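PDB 1VPV: fatty acid-binding protein TM_1468 from Thermotoga maritima, which binds long-chain fatty acids such as palmitate and may take part in lipid transport or fatty acid metabolism. Local coordinates for residues D20-V25 with G277-T282; L99-S104 with V128-A133. One frame throughout, in Å; residues are numbered along the deposited sequence.

Contact 1 (D20-V25 with G277-T282); sequences DSTADV and GKVITT. With PLM (palmitic acid), chain D.
The Asp24 carboxylate takes the backbone N of Gly277 over one face: Gly277 N donates to Asp24 OD1 at 2.8 Å, nearly straight (168°) but 64° out of the carboxylate plane. At the OD2 end lies Ile280, with CB and CG2 alongside and CG1, 3.5 Å from Asp24 OD2, displaced toward the other face. The bond joins the residue just after the short 3-10 turn 21-23, which follows strand 15-20 of the DegV fold, to the start of helix 278-284, where Gly277 holds the N-cap position. Water 1 makes a second link, donating to Asp24 OD1 and accepting from Ile280 N, so the buried carboxylate faces the amide-rich helix end, which probably stabilises its negative charge. Asp24 OD2 is bonded to Ser134 OG.

Beside this polar site the contact turns apolar. Thr22 CB rests on Ile280 CG1 at 4.0 Å, and Thr22 CG2 meets Val279 CG1 at 3.8 Å. Val279 CG1 stands opposite its own backbone N about the first torsion (chi1 175°), which carries it to both Thr22 and the bound palmitate. The two helix residues meet the lipid at different points along its chain: Val279 CG1 lies 3.9 Å from palmitate C4, Ile280 CD1 3.8 Å from palmitate C9.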
# COMPACT_ATOMS: atom_id res chain seq x y z
N ASP A 20 5.69 6.19 -0.84
CA ASP A 20 5.78 6.07 -2.27
C ASP A 20 4.39 5.81 -2.86
O ASP A 20 3.45 5.50 -2.12
CB ASP A 20 6.79 5.01 -2.64
CG ASP A 20 6.36 3.61 -2.26
OD1 ASP A 20 5.36 3.10 -2.85
OD2 ASP A 20 7.05 3.03 -1.39
N SER A 21 4.26 5.96 -4.18
CA SER A 21 2.94 5.87 -4.82
C SER A 21 2.27 4.50 -4.67
O SER A 21 1.05 4.39 -4.75
CB SER A 21 3.05 6.20 -6.30
OG SER A 21 3.93 5.29 -6.92
N THR A 22 3.07 3.47 -4.44
CA THR A 22 2.54 2.13 -4.17
C THR A 22 1.86 1.98 -2.80
O THR A 22 1.31 0.95 -2.54
CB THR A 22 3.65 1.03 -4.25
OG1 THR A 22 4.45 1.07 -3.08
CG2 THR A 22 4.52 1.26 -5.44
N ALA A 23 1.93 3.00 -1.96
CA ALA A 23 1.15 3.05 -0.72
C ALA A 23 -0.36 3.29 -0.92
O ALA A 23 -1.14 3.05 0.01
CB ALA A 23 1.72 4.12 0.26
N ASP A 24 -0.74 3.78 -2.11
CA ASP A 24 -2.15 4.03 -2.44
C ASP A 24 -2.82 4.79 -1.29
O ASP A 24 -3.88 4.40 -0.79
CB ASP A 24 -2.89 2.71 -2.70
CG ASP A 24 -2.30 1.90 -3.84
OD1 ASP A 24 -1.69 2.50 -4.76
OD2 ASP A 24 -2.48 0.64 -3.85
N VAL A 25 -2.17 5.86 -0.86
CA VAL A 25 -2.60 6.65 0.29
C VAL A 25 -3.93 7.35 0.01
O VAL A 25 -4.10 7.94 -1.07
CB VAL A 25 -1.50 7.69 0.74
CG1 VAL A 25 -1.30 8.79 -0.31
CG2 VAL A 25 -1.83 8.29 2.11
N GLY A 277 -3.24 2.84 -7.04
CA GLY A 277 -2.55 3.68 -8.04
C GLY A 277 -2.14 2.92 -9.30
O GLY A 277 -2.49 1.76 -9.49
N LYS A 278 -1.37 3.60 -10.14
CA LYS A 278 -0.96 3.04 -11.44
C LYS A 278 -0.03 1.82 -11.30
O LYS A 278 -0.19 0.82 -11.98
CB LYS A 278 -0.29 4.11 -12.33
CG LYS A 278 -1.01 5.44 -12.42
CD LYS A 278 -0.41 6.30 -13.54
CE LYS A 278 -1.07 7.67 -13.65
NZ LYS A 278 -0.25 8.53 -14.55
N VAL A 279 0.93 1.92 -10.40
CA VAL A 279 1.89 0.83 -10.21
C VAL A 279 1.23 -0.41 -9.61
O VAL A 279 1.37 -1.52 -10.12
CB VAL A 279 3.09 1.31 -9.38
CG1 VAL A 279 4.02 0.17 -9.07
CG2 VAL A 279 3.85 2.38 -10.16
N ILE A 280 0.50 -0.25 -8.53
CA ILE A 280 -0.15 -1.40 -7.94
C ILE A 280 -1.12 -2.06 -8.95
O ILE A 280 -1.12 -3.29 -9.16
CB ILE A 280 -0.81 -1.02 -6.61
CG1 ILE A 280 0.29 -0.74 -5.56
CG2 ILE A 280 -1.76 -2.09 -6.14
CD1 ILE A 280 0.98 -1.98 -5.03
N THR A 281 -1.90 -1.23 -9.63
CA THR A 281 -2.85 -1.73 -10.62
C THR A 281 -2.18 -2.52 -11.71
O THR A 281 -2.70 -3.54 -12.18
CB THR A 281 -3.61 -0.57 -11.27
OG1 THR A 281 -4.28 0.15 -10.24
CG2 THR A 281 -4.65 -1.07 -12.23
N THR A 282 -1.03 -2.02 -12.14
CA THR A 282 -0.29 -2.60 -13.24
C THR A 282 0.05 -4.03 -12.89
O THR A 282 -0.04 -4.93 -13.75
CB THR A 282 0.97 -1.77 -13.56
OG1 THR A 282 0.59 -0.56 -14.27
CG2 THR A 282 1.97 -2.59 -14.40
C1 PLM D . 8.80 -1.18 -8.70
O1 PLM D . 9.86 -0.96 -8.03
O2 PLM D . 8.82 -1.26 -9.97
C2 PLM D . 7.50 -1.31 -7.94
C3 PLM D . 7.08 -2.76 -7.81
C4 PLM D . 5.70 -2.84 -7.17
C5 PLM D . 5.27 -4.30 -7.11
C6 PLM D . 3.91 -4.48 -6.49
C7 PLM D . 3.50 -5.94 -6.37
C8 PLM D . 2.00 -6.07 -6.14
C9 PLM D . 1.62 -5.70 -4.72
CA PLM D . 0.12 -5.75 -4.50
CB PLM D . -0.21 -5.53 -3.03
CC PLM D . -1.71 -5.28 -2.86
CD PLM D . -2.13 -5.22 -1.38
CE PLM D . -3.56 -4.75 -1.20
CF PLM D . -4.04 -4.86 0.24
CG PLM D . -3.63 -3.66 1.09
O HOH W 1 0.10 2.42 -6.95

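Contact 2 (L99-S104 with V128-A133); sequences LVLTLS and VDTLLA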
# COMPACT_ATOMS: atom_id res chain seq x y z
N LEU A 99 10.52 11.38 7.57
CA LEU A 99 10.29 9.98 7.85
C LEU A 99 9.71 9.33 6.61
O LEU A 99 8.61 9.66 6.22
CB LEU A 99 9.31 9.82 9.01
CG LEU A 99 8.86 8.38 9.30
CD1 LEU A 99 10.04 7.54 9.77
CD2 LEU A 99 7.75 8.36 10.33
N VAL A 100 10.44 8.38 6.02
CA VAL A 100 10.02 7.68 4.79
C VAL A 100 9.59 6.24 5.08
O VAL A 100 10.31 5.47 5.69
CB VAL A 100 11.21 7.62 3.75
CG1 VAL A 100 10.77 6.99 2.44
CG2 VAL A 100 11.80 8.99 3.53
N LEU A 101 8.41 5.89 4.60
CA LEU A 101 7.89 4.52 4.67
C LEU A 101 7.74 4.02 3.26
O LEU A 101 6.95 4.58 2.48
CB LEU A 101 6.51 4.48 5.36
CG LEU A 101 6.59 4.47 6.88
CD1 LEU A 101 6.93 5.82 7.36
CD2 LEU A 101 5.31 4.00 7.52
N THR A 102 8.50 3.00 2.91
CA THR A 102 8.44 2.44 1.56
C THR A 102 7.83 1.08 1.57
O THR A 102 7.87 0.36 2.58
CB THR A 102 9.81 2.26 0.93
OG1 THR A 102 10.51 1.18 1.57
CG2 THR A 102 10.60 3.57 0.99
N LEU A 103 7.34 0.69 0.41
CA LEU A 103 6.96 -0.70 0.20
C LEU A 103 8.15 -1.66 0.44
O LEU A 103 9.33 -1.28 0.41
CB LEU A 103 6.33 -0.90 -1.20
CG LEU A 103 7.23 -1.01 -2.41
CD1 LEU A 103 6.50 -1.74 -3.50
CD2 LEU A 103 7.76 0.33 -2.90
N SER A 104 7.81 -2.92 0.69
CA SER A 104 8.77 -3.96 0.99
C SER A 104 10.02 -3.92 0.13
O SER A 104 9.95 -3.89 -1.11
CB SER A 104 8.12 -5.33 0.81
OG SER A 104 9.13 -6.34 0.80
N VAL A 128 11.98 3.67 6.67
CA VAL A 128 11.41 2.44 7.21
C VAL A 128 10.94 1.53 6.09
O VAL A 128 10.09 1.93 5.24
CB VAL A 128 10.23 2.74 8.15
CG1 VAL A 128 9.61 1.44 8.68
CG2 VAL A 128 10.71 3.56 9.30
N ASP A 129 11.54 0.34 6.06
CA ASP A 129 11.12 -0.79 5.21
C ASP A 129 9.86 -1.41 5.81
O ASP A 129 9.96 -2.27 6.67
CB ASP A 129 12.23 -1.87 5.12
CG ASP A 129 11.88 -3.01 4.11
OD1 ASP A 129 10.78 -2.96 3.51
OD2 ASP A 129 12.69 -3.95 3.89
N THR A 130 8.68 -1.03 5.33
CA THR A 130 7.44 -1.51 5.93
C THR A 130 7.19 -3.00 5.72
O THR A 130 6.31 -3.54 6.39
CB THR A 130 6.20 -0.83 5.33
OG1 THR A 130 6.16 -1.11 3.94
CG2 THR A 130 6.24 0.64 5.56
N LEU A 131 7.87 -3.64 4.76
CA LEU A 131 7.54 -5.02 4.36
C LEU A 131 6.06 -5.16 3.93
O LEU A 131 5.46 -6.22 4.05
CB LEU A 131 7.90 -6.05 5.45
CG LEU A 131 9.36 -6.02 5.94
CD1 LEU A 131 9.56 -7.03 7.06
CD2 LEU A 131 10.42 -6.27 4.83
N LEU A 132 5.48 -4.08 3.43
CA LEU A 132 4.13 -4.14 2.95
C LEU A 132 4.03 -3.46 1.62
O LEU A 132 5.04 -3.25 0.93
CB LEU A 132 3.18 -3.54 3.97
CG LEU A 132 3.19 -4.27 5.33
CD1 LEU A 132 2.59 -3.37 6.37
CD2 LEU A 132 2.48 -5.61 5.26
N ALA A 133 2.79 -3.22 1.20
CA ALA A 133 2.51 -2.51 -0.02
C ALA A 133 1.05 -2.08 0.00
O ALA A 133 0.27 -2.62 0.80
CB ALA A 133 2.80 -3.36 -1.19
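Thr130 grips a single carbonyl twice: both its backbone N (3.2 Å) and its OG1 (2.6 Å) donate to Thr102 O. The amide comes nearly head-on to the carbonyl, whereas the hydroxyl is tilted 30° from its plane. With OG1 set between the backbone N and the carbonyl carbon (chi1 60°), Thr130 OG1 also accepts from Leu132 N at 3.1 Å, an ST turn that overlaps, one residue further on, the Asx turn in which Asp129 OD1 accepts from Leu131 N. The other oxygen, Asp129 OD2, is bonded to Ser105 OG.

Upstream, the chains are neighbouring parallel strands, 97-102 and 125-129, joined by helix 110-118 in a beta-alpha-beta crossover. Val128 sits between Val100 and Thr102, giving its N to Val100 O (2.6 Å) and taking Thr102 N on its O. On the face carrying Leu101 and Val128, Leu101 CG lies 4.2 Å from Val128 CB, and the Thr130 methyl, CG2, meets Leu101 CB at 3.9 Å, the two side chains crossing at about a right angle. Past the strands the pairing continues through Ser104 N, which donates to Leu132 O at 2.8 Å in the carbonyl plane.

A valine in place of Thr130 would probably leave Leu132 N without its side-chain acceptor and Thr102 O with one donor fewer, freeing the turn to shift. Side-chain oxygens thus supplement the backbone bonds where the strands give way to loops, giving the amides of Leu131 and Leu132 acceptors in a largely buried setting.

How the contacts relate
Contacts 1 and 2 have centres 13 Å apart and touch directly through the end of strand 15-20, the neighbour of strand 97-102 in the sheet. Asp20 OD2 lies 3.0 Å from Leu103 N, a probable hydrogen bond that would tie the 20-25 segment to the 99-104 segment. Ile137 is shared as well, touched by Ala23 of contact 1 and by Leu103 and Thr130 of contact 2. Both contacts reach the palmitate site: the side chain of Leu103 comes within about 4 Å of the lipid and of the side chain of Ser108, while that of Val279 lies about 4 Å from that of Thr75. Ser108 and Thr75 both hydrogen-bond the palmitate, so the two contacts help frame one pocket.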